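Local atomic coordinates of probable threonyl-tRNA synthetase 1 (Aeropyrum pernix, PDB entry 3A32), a protein that probably catalyses the two-step, ATP-dependent attachment of threonine to tRNA(Thr), as a zinc-dependent class II synthetase that lacks its own editing domain. Residues T37-P42 with R156-T161; V71-I76 with A106-N111. All coordinates share one frame; numbering follows the deposited sequence.

Interaction 1: residues T37-P42 with R156-T161; sequences TGAGVP and RVRGFT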
# COMPACT_ATOMS: atom_id res chain seq x y z
N THR A 37 -19.18 10.96 8.10
CA THR A 37 -17.83 11.11 7.58
C THR A 37 -17.34 12.58 7.45
O THR A 37 -16.12 12.82 7.44
CB THR A 37 -17.72 10.53 6.15
OG1 THR A 37 -18.24 11.48 5.19
CG2 THR A 37 -18.44 9.14 6.05
N GLY A 38 -18.26 13.54 7.29
CA GLY A 38 -17.87 14.87 6.84
C GLY A 38 -17.81 14.95 5.31
O GLY A 38 -17.59 13.94 4.63
N ALA A 39 -18.07 16.15 4.79
CA ALA A 39 -18.05 16.46 3.38
C ALA A 39 -16.63 16.39 2.85
O ALA A 39 -15.68 16.71 3.55
CB ALA A 39 -18.67 17.85 3.13
N GLY A 40 -16.49 15.98 1.60
CA GLY A 40 -15.20 15.97 0.93
C GLY A 40 -14.20 14.98 1.50
O GLY A 40 -13.03 15.22 1.37
N VAL A 41 -14.66 13.91 2.16
CA VAL A 41 -13.80 12.81 2.63
C VAL A 41 -14.23 11.51 1.93
O VAL A 41 -15.10 10.78 2.43
CB VAL A 41 -13.89 12.62 4.16
CG1 VAL A 41 -12.90 11.57 4.64
CG2 VAL A 41 -13.64 13.98 4.88
N PRO A 42 -13.65 11.23 0.75
CA PRO A 42 -14.10 10.07 -0.03
C PRO A 42 -13.96 8.76 0.75
O PRO A 42 -12.90 8.43 1.28
CB PRO A 42 -13.18 10.07 -1.28
CG PRO A 42 -12.77 11.48 -1.43
CD PRO A 42 -12.63 12.02 0.03
N ARG A 156 -12.17 17.53 -6.12
CA ARG A 156 -11.71 18.49 -5.13
C ARG A 156 -12.21 18.01 -3.74
O ARG A 156 -13.41 18.02 -3.45
CB ARG A 156 -12.24 19.87 -5.51
CG ARG A 156 -12.13 20.98 -4.49
CD ARG A 156 -10.76 21.57 -4.34
NE ARG A 156 -10.26 22.14 -5.59
CZ ARG A 156 -8.99 22.52 -5.79
NH1 ARG A 156 -8.09 22.43 -4.82
NH2 ARG A 156 -8.61 22.95 -6.98
N VAL A 157 -11.28 17.53 -2.92
CA VAL A 157 -11.59 16.85 -1.70
C VAL A 157 -10.59 17.30 -0.60
O VAL A 157 -9.56 17.95 -0.90
CB VAL A 157 -11.55 15.29 -1.90
CG1 VAL A 157 -12.70 14.77 -2.80
CG2 VAL A 157 -10.22 14.83 -2.53
N ARG A 158 -10.90 16.93 0.66
CA ARG A 158 -10.09 17.27 1.81
C ARG A 158 -8.93 16.31 2.11
O ARG A 158 -8.00 16.67 2.81
CB ARG A 158 -11.01 17.35 3.04
CG ARG A 158 -11.86 18.63 3.04
CD ARG A 158 -12.96 18.63 4.10
NE ARG A 158 -13.66 19.90 3.94
CZ ARG A 158 -14.86 20.18 4.44
NH1 ARG A 158 -15.56 19.30 5.16
NH2 ARG A 158 -15.32 21.39 4.24
N GLY A 159 -9.01 15.07 1.64
CA GLY A 159 -7.91 14.10 1.80
C GLY A 159 -7.79 13.32 0.52
O GLY A 159 -8.80 12.86 -0.02
N PHE A 160 -6.57 13.21 -0.01
CA PHE A 160 -6.37 12.54 -1.27
C PHE A 160 -4.95 11.96 -1.39
O PHE A 160 -4.12 12.14 -0.51
CB PHE A 160 -6.72 13.47 -2.50
CG PHE A 160 -5.92 14.76 -2.56
CD1 PHE A 160 -4.82 14.88 -3.41
CD2 PHE A 160 -6.26 15.85 -1.74
CE1 PHE A 160 -4.03 16.06 -3.44
CE2 PHE A 160 -5.50 17.05 -1.79
CZ PHE A 160 -4.37 17.15 -2.63
N THR A 161 -4.69 11.30 -2.51
CA THR A 161 -3.46 10.59 -2.73
C THR A 161 -2.77 11.17 -3.98
O THR A 161 -3.45 11.52 -4.93
CB THR A 161 -3.75 9.07 -2.81
OG1 THR A 161 -4.83 8.74 -1.87
CG2 THR A 161 -2.48 8.24 -2.45
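The motif 2 hairpin of the class II synthetase core, where Arg158 and Gly159 lead into its second strand, meets the type II beta turn Gly38-Val41 that follows helix 34-37. The main tie is a backbone hydrogen bond. Arg158 N donates to Gly40 O over 2.8 Å. The bond is nearly straight, 167° at the hydrogen. Gly40 has positive phi, and its missing side chain leaves this place to Arg158. The Arg158 side chain then runs alongside the turn. CG stands anti to the carbonyl carbon (chi1 -74°), and the chain is extended from CG to NE. Arg158 CD therefore passes 3.4 Å from Ala39 O. The guanidinium lies obliquely to that oxygen. Its NH2 bonds to Glu146 O and makes a weak, long ion pair with Glu101 of the second subunit. Ile100 of that subunit also packs on Arg158. On the other side of the backbone hydrogen bond from the Arg158 side chain, the Pro42 ring meets Val157. Pro42 CD lies 3.9 Å from Gly159 O, and Pro42 CG touches Val157 CG1 at 3.6 Å.

Interaction 2: residues V71-I76 with A106-N111; sequences VETPII and AVKPMN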
# COMPACT_ATOMS: atom_id res chain seq x y z
N VAL A 71 9.20 5.27 -0.63
CA VAL A 71 9.14 5.60 0.75
C VAL A 71 7.69 5.80 1.19
O VAL A 71 6.75 5.89 0.38
CB VAL A 71 10.03 6.83 1.12
CG1 VAL A 71 11.49 6.58 0.70
CG2 VAL A 71 9.47 8.13 0.54
N GLU A 72 7.53 5.79 2.49
CA GLU A 72 6.25 6.16 3.11
C GLU A 72 6.64 7.09 4.27
O GLU A 72 7.54 6.75 5.08
CB GLU A 72 5.48 4.91 3.56
CG GLU A 72 4.29 5.23 4.50
CD GLU A 72 3.28 4.06 4.71
OE1 GLU A 72 3.52 2.96 4.17
OE2 GLU A 72 2.21 4.28 5.40
N THR A 73 6.03 8.28 4.30
CA THR A 73 6.40 9.27 5.33
C THR A 73 5.19 9.52 6.24
O THR A 73 4.06 9.24 5.85
CB THR A 73 7.02 10.60 4.71
OG1 THR A 73 6.08 11.26 3.85
CG2 THR A 73 8.35 10.30 3.93
N PRO A 74 5.42 10.04 7.47
CA PRO A 74 4.30 10.18 8.38
C PRO A 74 3.16 11.04 7.92
O PRO A 74 3.32 11.95 7.08
CB PRO A 74 4.93 10.79 9.62
CG PRO A 74 6.36 10.34 9.55
CD PRO A 74 6.68 10.45 8.09
N ILE A 75 2.00 10.75 8.48
CA ILE A 75 0.82 11.51 8.19
C ILE A 75 0.71 12.84 8.96
O ILE A 75 0.06 13.79 8.46
CB ILE A 75 -0.42 10.60 8.29
CG1 ILE A 75 -0.28 9.63 7.11
CG2 ILE A 75 -1.76 11.43 8.34
CD1 ILE A 75 -1.47 8.85 6.73
N ILE A 76 1.35 12.91 10.14
CA ILE A 76 1.35 14.13 10.93
C ILE A 76 2.77 14.65 11.10
O ILE A 76 3.73 13.94 10.80
CB ILE A 76 0.62 13.98 12.26
CG1 ILE A 76 1.34 12.96 13.19
CG2 ILE A 76 -0.86 13.65 11.99
CD1 ILE A 76 0.87 13.00 14.76
N ALA A 106 0.37 19.40 12.52
CA ALA A 106 -0.47 19.48 11.36
C ALA A 106 -0.64 18.08 10.76
O ALA A 106 0.28 17.26 10.82
CB ALA A 106 0.18 20.39 10.31
N VAL A 107 -1.80 17.84 10.16
CA VAL A 107 -1.98 16.76 9.24
C VAL A 107 -1.25 17.22 7.97
O VAL A 107 -1.44 18.36 7.48
CB VAL A 107 -3.49 16.49 9.00
CG1 VAL A 107 -3.70 15.27 8.13
CG2 VAL A 107 -4.21 16.29 10.37
N LYS A 108 -0.35 16.35 7.49
CA LYS A 108 0.51 16.62 6.35
C LYS A 108 -0.31 17.07 5.14
O LYS A 108 -1.23 16.34 4.70
CB LYS A 108 1.25 15.32 6.03
CG LYS A 108 2.20 15.33 4.88
CD LYS A 108 2.95 13.99 4.72
CE LYS A 108 2.04 12.85 4.27
NZ LYS A 108 2.90 11.64 4.04
N PRO A 109 -0.02 18.28 4.61
CA PRO A 109 -0.62 18.70 3.33
C PRO A 109 0.26 18.39 2.11
O PRO A 109 -0.22 18.40 0.97
CB PRO A 109 -0.79 20.22 3.51
CG PRO A 109 0.35 20.63 4.42
CD PRO A 109 0.80 19.38 5.20
N MET A 110 1.55 18.12 2.34
CA MET A 110 2.47 17.80 1.26
C MET A 110 3.57 16.91 1.78
O MET A 110 3.89 16.99 2.97
CB MET A 110 3.08 19.10 0.70
CG MET A 110 3.88 19.95 1.70
SD MET A 110 4.06 21.72 1.16
CE MET A 110 3.35 21.64 -0.51
N ASN A 111 4.16 16.08 0.90
CA ASN A 111 5.22 15.12 1.33
C ASN A 111 6.62 15.67 1.24
O ASN A 111 7.54 15.12 1.85
CB ASN A 111 5.20 13.83 0.52
CG ASN A 111 3.84 13.20 0.44
OD1 ASN A 111 3.27 13.04 -0.64
ND2 ASN A 111 3.30 12.84 1.56
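The flat peptide group that carries Ile75 O receives Lys108 N from a little out of its plane. Lys108 N donates to Ile75 O at 2.8 Å, with 168° at the hydrogen and the donor tilted 20° from the carbonyl plane. Lys108 CB also comes close to Ile75 O, at 3.1 Å. Tyr114 of the same chain touches Pro74. The Lys108 side chain starts straight, with CG anti to the backbone N, and bends at chi3 (69°). This turn brings NZ to the 73-74 backbone. Lys108 NZ makes three weak hydrogen bonds, to Pro74 O at 3.1 Å and to Thr73 O and Thr73 OG1 at 3.2 Å each. The stronger partner of Thr73 OG1 is Glu138, which also forms a weak, long ion pair with Lys108 NZ. The buried ammonium thus sits among several oxygens, which would probably favour its charge. Next along the chains, Ile76 CA approaches Ala106 O at 3.3 Å, a CA-H...O contact. Ile76 and Val107 form a non-hydrogen-bonded antiparallel pair. The arrangement joins the end of motif 1, with its class II proline Pro74, to the Lys-Pro-Met-Asn-Cys sequence of threonyl-tRNA synthetases, which carries zinc ligand Cys112.

Within one chain the two contacts lie 16 Å apart between centres and do not touch; their nearest atoms are about 6 Å apart. Interaction 2 is nested along the chain inside the loop closed by interaction 1. Across the dimer, Val41 of one subunit packs on Pro74 of the other. Thr37 packs on Tyr114 of the second subunit, and in the described chain Tyr114 OH is hydrogen-bonded to Ile76 O. Ile75 and Val107 each pack on their own copies in the second subunit. Interaction 2 is near the zinc site of Cys112, His166 and His310, with the Asn111 side chain about 6 Å from the metal. Interaction 1 lies away from that site.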